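Local coordinates for DegT/DnrJ/EryC1/StrS aminotransferase (Brucella abortus 2308, PDB 4QGR), which probably transfers amino groups between substrates with the help of bound pyridoxal 5'-phosphate, at residues A218-G230 against D235-T247. Residues are numbered along the deposited sequence; the frame is centred on the assembly and turned at random.
Sequences ADTLRSVLFHGKG and DNVRIGINSRLDT. With PLP (pyridoxal-5'-phosphate), chain G; ACT (acetate ion), chain D.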
loop_
_atom_site.group_PDB
_atom_site.type_symbol
_atom_site.label_atom_id
_atom_site.label_comp_id
_atom_site.label_asym_id
_atom_site.label_seq_id
_atom_site.Cartn_x
_atom_site.Cartn_y
_atom_site.Cartn_z
ATOM N N ALA A 218 12.131 3.143 -15.031
ATOM C CA ALA A 218 12.445 2.493 -13.750
ATOM C C ALA A 218 12.798 3.554 -12.677
ATOM O O ALA A 218 12.368 3.470 -11.552
ATOM C CB ALA A 218 13.599 1.500 -13.931
ATOM N N ASP A 219 13.596 4.551 -13.038
ATOM C CA ASP A 219 14.023 5.586 -12.078
ATOM C C ASP A 219 12.823 6.361 -11.595
ATOM O O ASP A 219 12.729 6.687 -10.417
ATOM C CB ASP A 219 14.994 6.562 -12.739
ATOM C CG ASP A 219 16.383 5.984 -12.955
ATOM O OD1 ASP A 219 16.733 4.948 -12.361
ATOM O OD2 ASP A 219 17.159 6.600 -13.733
ATOM N N THR A 220 11.920 6.658 -12.508
ATOM C CA THR A 220 10.702 7.399 -12.186
ATOM C C THR A 220 9.824 6.562 -11.278
ATOM O O THR A 220 9.231 7.076 -10.342
ATOM C CB THR A 220 9.962 7.868 -13.471
ATOM O OG1 THR A 220 10.885 8.663 -14.290
ATOM C CG2 THR A 220 8.851 8.694 -13.107
ATOM N N LEU A 221 9.738 5.267 -11.542
ATOM C CA LEU A 221 8.895 4.386 -10.691
ATOM C C LEU A 221 9.461 4.316 -9.259
ATOM O O LEU A 221 8.726 4.312 -8.269
ATOM C CB LEU A 221 8.738 2.983 -11.283
ATOM C CG LEU A 221 7.909 2.978 -12.553
ATOM C CD1 LEU A 221 8.007 1.617 -13.213
ATOM C CD2 LEU A 221 6.446 3.325 -12.290
ATOM N N ARG A 222 10.786 4.312 -9.155
ATOM C CA ARG A 222 11.420 4.242 -7.860
ATOM C C ARG A 222 11.219 5.539 -7.087
ATOM O O ARG A 222 11.205 5.530 -5.851
ATOM C CB ARG A 222 12.907 3.883 -7.944
ATOM C CG ARG A 222 13.162 2.459 -8.457
ATOM C CD ARG A 222 14.623 2.026 -8.283
ATOM N NE ARG A 222 14.975 0.834 -9.069
ATOM C CZ ARG A 222 14.673 -0.421 -8.710
ATOM N NH1 ARG A 222 13.978 -0.668 -7.594
ATOM N NH2 ARG A 222 15.031 -1.418 -9.489
ATOM N N SER A 223 11.066 6.644 -7.813
ATOM C CA SER A 223 10.736 7.905 -7.189
ATOM C C SER A 223 9.283 7.894 -6.707
ATOM O O SER A 223 9.011 8.213 -5.566
ATOM C CB SER A 223 10.970 9.050 -8.187
ATOM O OG SER A 223 10.406 10.278 -7.756
ATOM N N VAL A 224 8.368 7.487 -7.568
ATOM C CA VAL A 224 6.952 7.531 -7.264
ATOM C C VAL A 224 6.603 6.689 -6.039
ATOM O O VAL A 224 5.743 7.081 -5.230
ATOM C CB VAL A 224 6.106 7.096 -8.503
ATOM C CG1 VAL A 224 4.637 6.871 -8.155
ATOM C CG2 VAL A 224 6.204 8.160 -9.588
ATOM N N LEU A 225 7.244 5.531 -5.884
ATOM C CA LEU A 225 6.893 4.648 -4.772
ATOM C C LEU A 225 7.402 5.144 -3.445
ATOM O O LEU A 225 6.981 4.627 -2.393
ATOM C CB LEU A 225 7.350 3.211 -5.036
ATOM C CG LEU A 225 8.862 2.955 -4.994
ATOM C CD1 LEU A 225 9.388 2.743 -3.596
ATOM C CD2 LEU A 225 9.196 1.752 -5.839
ATOM N N PHE A 226 8.270 6.157 -3.460
ATOM C CA PHE A 226 8.751 6.784 -2.236
ATOM C C PHE A 226 8.481 8.277 -2.257
ATOM O O PHE A 226 9.415 9.111 -2.253
ATOM C CB PHE A 226 10.222 6.454 -1.972
ATOM C CG PHE A 226 10.758 7.028 -0.661
ATOM C CD1 PHE A 226 9.963 7.099 0.465
ATOM C CD2 PHE A 226 12.059 7.533 -0.585
ATOM C CE1 PHE A 226 10.453 7.625 1.659
ATOM C CE2 PHE A 226 12.560 8.058 0.610
ATOM C CZ PHE A 226 11.747 8.106 1.726
ATOM N N HIS A 227 7.182 8.598 -2.355
ATOM C CA HIS A 227 6.693 9.993 -2.324
ATOM C C HIS A 227 7.303 10.931 -3.360
ATOM O O HIS A 227 7.424 12.134 -3.126
ATOM C CB HIS A 227 6.907 10.594 -0.923
ATOM C CG HIS A 227 6.330 9.759 0.157
ATOM N ND1 HIS A 227 4.971 9.667 0.376
ATOM C CD2 HIS A 227 6.910 8.929 1.049
ATOM C CE1 HIS A 227 4.742 8.824 1.360
ATOM N NE2 HIS A 227 5.902 8.362 1.784
ATOM N N GLY A 228 7.645 10.415 -4.532
ATOM C CA GLY A 228 8.143 11.254 -5.611
ATOM C C GLY A 228 9.513 11.887 -5.333
ATOM O O GLY A 228 9.770 13.012 -5.776
ATOM N N LYS A 229 10.350 11.150 -4.594
ATOM C CA LYS A 229 11.721 11.565 -4.253
ATOM C C LYS A 229 12.473 12.014 -5.476
ATOM O O LYS A 229 12.426 11.374 -6.515
ATOM C CB LYS A 229 12.471 10.393 -3.610
ATOM C CG LYS A 229 13.830 10.751 -3.046
ATOM C CD LYS A 229 14.686 9.519 -2.804
ATOM C CE LYS A 229 16.053 9.910 -2.244
ATOM N NZ LYS A 229 16.845 10.760 -3.193
ATOM N N GLY A 230 13.195 13.121 -5.342
ATOM C CA GLY A 230 14.049 13.609 -6.425
ATOM C C GLY A 230 15.463 13.087 -6.324
ATOM O O GLY A 230 15.711 12.084 -5.661
ATOM N N ASP A 235 14.202 16.738 -1.393
ATOM C CA ASP A 235 13.301 17.450 -2.328
ATOM C C ASP A 235 12.506 16.503 -3.205
ATOM O O ASP A 235 13.038 15.918 -4.139
ATOM C CB ASP A 235 14.083 18.443 -3.222
ATOM C CG ASP A 235 13.164 19.313 -4.109
ATOM O OD1 ASP A 235 12.306 20.051 -3.585
ATOM O OD2 ASP A 235 13.296 19.265 -5.352
ATOM N N ASN A 236 11.223 16.363 -2.907
ATOM C CA ASN A 236 10.312 15.647 -3.787
ATOM C C ASN A 236 9.955 16.447 -5.040
ATOM O O ASN A 236 9.526 17.609 -4.964
ATOM C CB ASN A 236 9.063 15.256 -3.011
ATOM C CG ASN A 236 9.372 14.288 -1.880
ATOM O OD1 ASN A 236 10.385 13.574 -1.910
ATOM N ND2 ASN A 236 8.506 14.253 -0.884
ATOM N N VAL A 237 10.121 15.811 -6.194
ATOM C CA VAL A 237 9.934 16.461 -7.498
ATOM C C VAL A 237 8.599 16.148 -8.150
ATOM O O VAL A 237 8.224 16.765 -9.147
ATOM C CB VAL A 237 11.040 16.085 -8.516
ATOM C CG1 VAL A 237 12.371 16.660 -8.074
ATOM C CG2 VAL A 237 11.169 14.577 -8.710
ATOM N N ARG A 238 7.895 15.156 -7.624
ATOM C CA ARG A 238 6.587 14.799 -8.156
ATOM C C ARG A 238 5.706 14.268 -7.031
ATOM O O ARG A 238 6.192 13.943 -5.948
ATOM C CB ARG A 238 6.731 13.763 -9.284
ATOM C CG ARG A 238 7.472 12.480 -8.872
ATOM C CD ARG A 238 7.606 11.464 -10.010
ATOM N NE ARG A 238 8.405 11.961 -11.130
ATOM C CZ ARG A 238 9.731 11.993 -11.215
ATOM N NH1 ARG A 238 10.512 11.538 -10.253
ATOM N NH2 ARG A 238 10.296 12.523 -12.299
ATOM N N ILE A 239 4.411 14.198 -7.309
ATOM C CA ILE A 239 3.470 13.552 -6.421
ATOM C C ILE A 239 3.743 12.064 -6.500
ATOM O O ILE A 239 3.838 11.478 -7.611
ATOM C CB ILE A 239 2.009 13.812 -6.840
ATOM C CG1 ILE A 239 1.681 15.329 -6.836
ATOM C CG2 ILE A 239 1.073 12.998 -5.967
ATOM C CD1 ILE A 239 2.058 16.082 -5.581
ATOM N N GLY A 240 3.833 11.436 -5.333
ATOM C CA GLY A 240 3.974 9.965 -5.274
ATOM C C GLY A 240 3.076 9.303 -4.240
ATOM O O GLY A 240 2.067 9.886 -3.809
ATOM N N ILE A 241 3.472 8.077 -3.853
ATOM C CA ILE A 241 2.768 7.301 -2.846
ATOM C C ILE A 241 3.787 6.608 -1.928
ATOM O O ILE A 241 5.008 6.829 -2.061
ATOM C CB ILE A 241 1.815 6.297 -3.503
ATOM C CG1 ILE A 241 2.576 5.325 -4.423
ATOM C CG2 ILE A 241 0.709 6.994 -4.297
ATOM C CD1 ILE A 241 1.693 4.185 -4.895
ATOM N N ASN A 242 3.294 5.790 -1.000
ATOM C CA ASN A 242 4.178 4.924 -0.241
ATOM C C ASN A 242 3.901 3.512 -0.685
ATOM O O ASN A 242 2.900 2.948 -0.270
ATOM C CB ASN A 242 3.897 5.021 1.260
ATOM C CG ASN A 242 4.768 4.078 2.088
ATOM O OD1 ASN A 242 5.579 3.322 1.569
ATOM N ND2 ASN A 242 4.579 4.115 3.388
ATOM N N SER A 243 4.801 2.922 -1.467
ATOM C CA SER A 243 4.546 1.569 -1.975
ATOM C C SER A 243 5.799 0.721 -2.049
ATOM O O SER A 243 6.424 0.618 -3.103
ATOM C CB SER A 243 3.864 1.629 -3.330
ATOM O OG SER A 243 3.478 0.354 -3.756
ATOM N N ARG A 244 6.147 0.108 -0.915
ATOM C CA ARG A 244 7.366 -0.692 -0.762
ATOM C C ARG A 244 7.008 -2.138 -0.473
ATOM O O ARG A 244 6.025 -2.437 0.222
ATOM C CB ARG A 244 8.231 -0.127 0.367
ATOM C CG ARG A 244 8.744 1.280 0.085
ATOM C CD ARG A 244 9.544 1.873 1.245
ATOM N NE ARG A 244 8.702 2.213 2.380
ATOM C CZ ARG A 244 8.819 3.306 3.126
ATOM N NH1 ARG A 244 9.754 4.221 2.868
ATOM N NH2 ARG A 244 8.037 3.454 4.165
ATOM N N LEU A 245 7.826 -3.048 -1.008
ATOM C CA LEU A 245 7.801 -4.451 -0.557
ATOM C C LEU A 245 8.600 -4.591 0.729
ATOM O O LEU A 245 9.801 -4.221 0.761
ATOM C CB LEU A 245 8.410 -5.338 -1.615
ATOM C CG LEU A 245 8.454 -6.857 -1.380
ATOM C CD1 LEU A 245 7.074 -7.394 -1.432
ATOM C CD2 LEU A 245 9.325 -7.547 -2.437
ATOM N N ASP A 246 7.962 -5.121 1.778
ATOM C CA ASP A 246 8.634 -5.238 3.079
ATOM C C ASP A 246 9.826 -6.212 2.939
ATOM O O ASP A 246 9.736 -7.218 2.221
ATOM C CB ASP A 246 7.731 -5.834 4.158
ATOM C CG ASP A 246 6.550 -4.988 4.538
ATOM O OD1 ASP A 246 6.522 -3.718 4.339
ATOM O OD2 ASP A 246 5.592 -5.639 5.100
ATOM N N THR A 247 10.906 -5.944 3.647
ATOM C CA THR A 247 12.070 -6.829 3.662
ATOM C C THR A 247 11.653 -8.244 4.038
ATOM O O THR A 247 12.076 -9.223 3.437
ATOM C CB THR A 247 13.105 -6.356 4.683
ATOM O OG1 THR A 247 13.411 -4.973 4.450
ATOM C CG2 THR A 247 14.388 -7.168 4.544
HETATM N N1 PLP G . 2.409 11.860 8.479
HETATM C C2 PLP G . 3.528 12.111 9.202
HETATM C C2A PLP G . 3.577 13.295 10.142
HETATM C C3 PLP G . 4.689 11.193 9.113
HETATM O O3 PLP G . 5.799 11.394 9.848
HETATM C C4 PLP G . 4.620 10.054 8.168
HETATM C C4A PLP G . 5.685 9.054 8.028
HETATM O O4A PLP G . 6.540 9.000 8.866
HETATM C C5 PLP G . 3.364 9.875 7.438
HETATM C C6 PLP G . 2.329 10.814 7.624
HETATM C C5A PLP G . 3.267 8.716 6.446
HETATM O O4P PLP G . 3.276 7.456 7.128
HETATM P P PLP G . 3.878 6.175 6.393
HETATM O O1P PLP G . 3.358 5.016 7.224
HETATM O O2P PLP G . 3.460 6.147 4.922
HETATM O O3P PLP G . 5.396 6.386 6.547
HETATM C C ACT D . 8.573 6.713 5.510
HETATM O O ACT D . 9.524 6.587 4.687
HETATM O OXT ACT D . 7.462 6.204 5.315
HETATM C CH3 ACT D . 8.774 7.495 6.780
HETATM O O HOH W 1 7.731 4.492 0.265
HETATM O O HOH W 2 10.619 10.913 -0.716
HETATM O O HOH W 3 13.553 11.570 -9.380
#
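Val224, Leu225 and His227, on the segment that carries helix 215-224, pair with Ile241 and Ser243 of the returning chain; two isolated beta bridges, Phe226 with Asn242 and Lys229 with Asn236, join the segments in a part of this DegT/DnrJ/EryC1-family protein that reaches the cofactor of the second subunit. The backbone bonds come first. Ile241 N donates to Val224 O at 2.8 Å, and Ser243 N donates to Leu225 O. In the opposite direction His227 N gives its hydrogen to Ile241 O, 2.8 Å away, which also lies over one face of the imidazole. A type I' beta turn from Phe226 to Lys229 then presents Gly228 O to Val237 N (2.9 Å), while Gly228 CA makes a CA-H...O contact with Arg238 O.

Among side chains, Arg238 lies against Thr220, Ser223 and Val224 of the helix. With CG between the backbone N and the carbonyl carbon (chi1 57°) and chi2 extended, CD sits beside Val224 CG2; the bend at chi3 (63°) then lays one guanidinium face against Thr220 CG2. Its NH1 donates within the guanidinium plane to Ser223 OG at 2.8 Å; that hydroxyl donates in turn to Lys229 O (2.6 Å), tying helix, turn and arginine together. Water 3 adds a second link between Arg238 NH1 and Lys229 O.

Beside this, Leu225 CD1 packs across Arg244 CG, and the Phe226 ring meets the Arg244 guanidinium obliquely. NH1 and NH2 of Arg244 grip the two oxygens of an acetate, a likely crystallisation additive, and NH2 also forms a salt bridge with Asp206 of the second subunit. His227 ND1 is hydrogen-bonded to Glu97 of that subunit. Asn242, its CG anti to the backbone N (chi1 177°), points its amide at the phosphate of the PLP held by Lys199 and Ser194 of the second subunit, and ND2 donates to O2P at 2.8 Å.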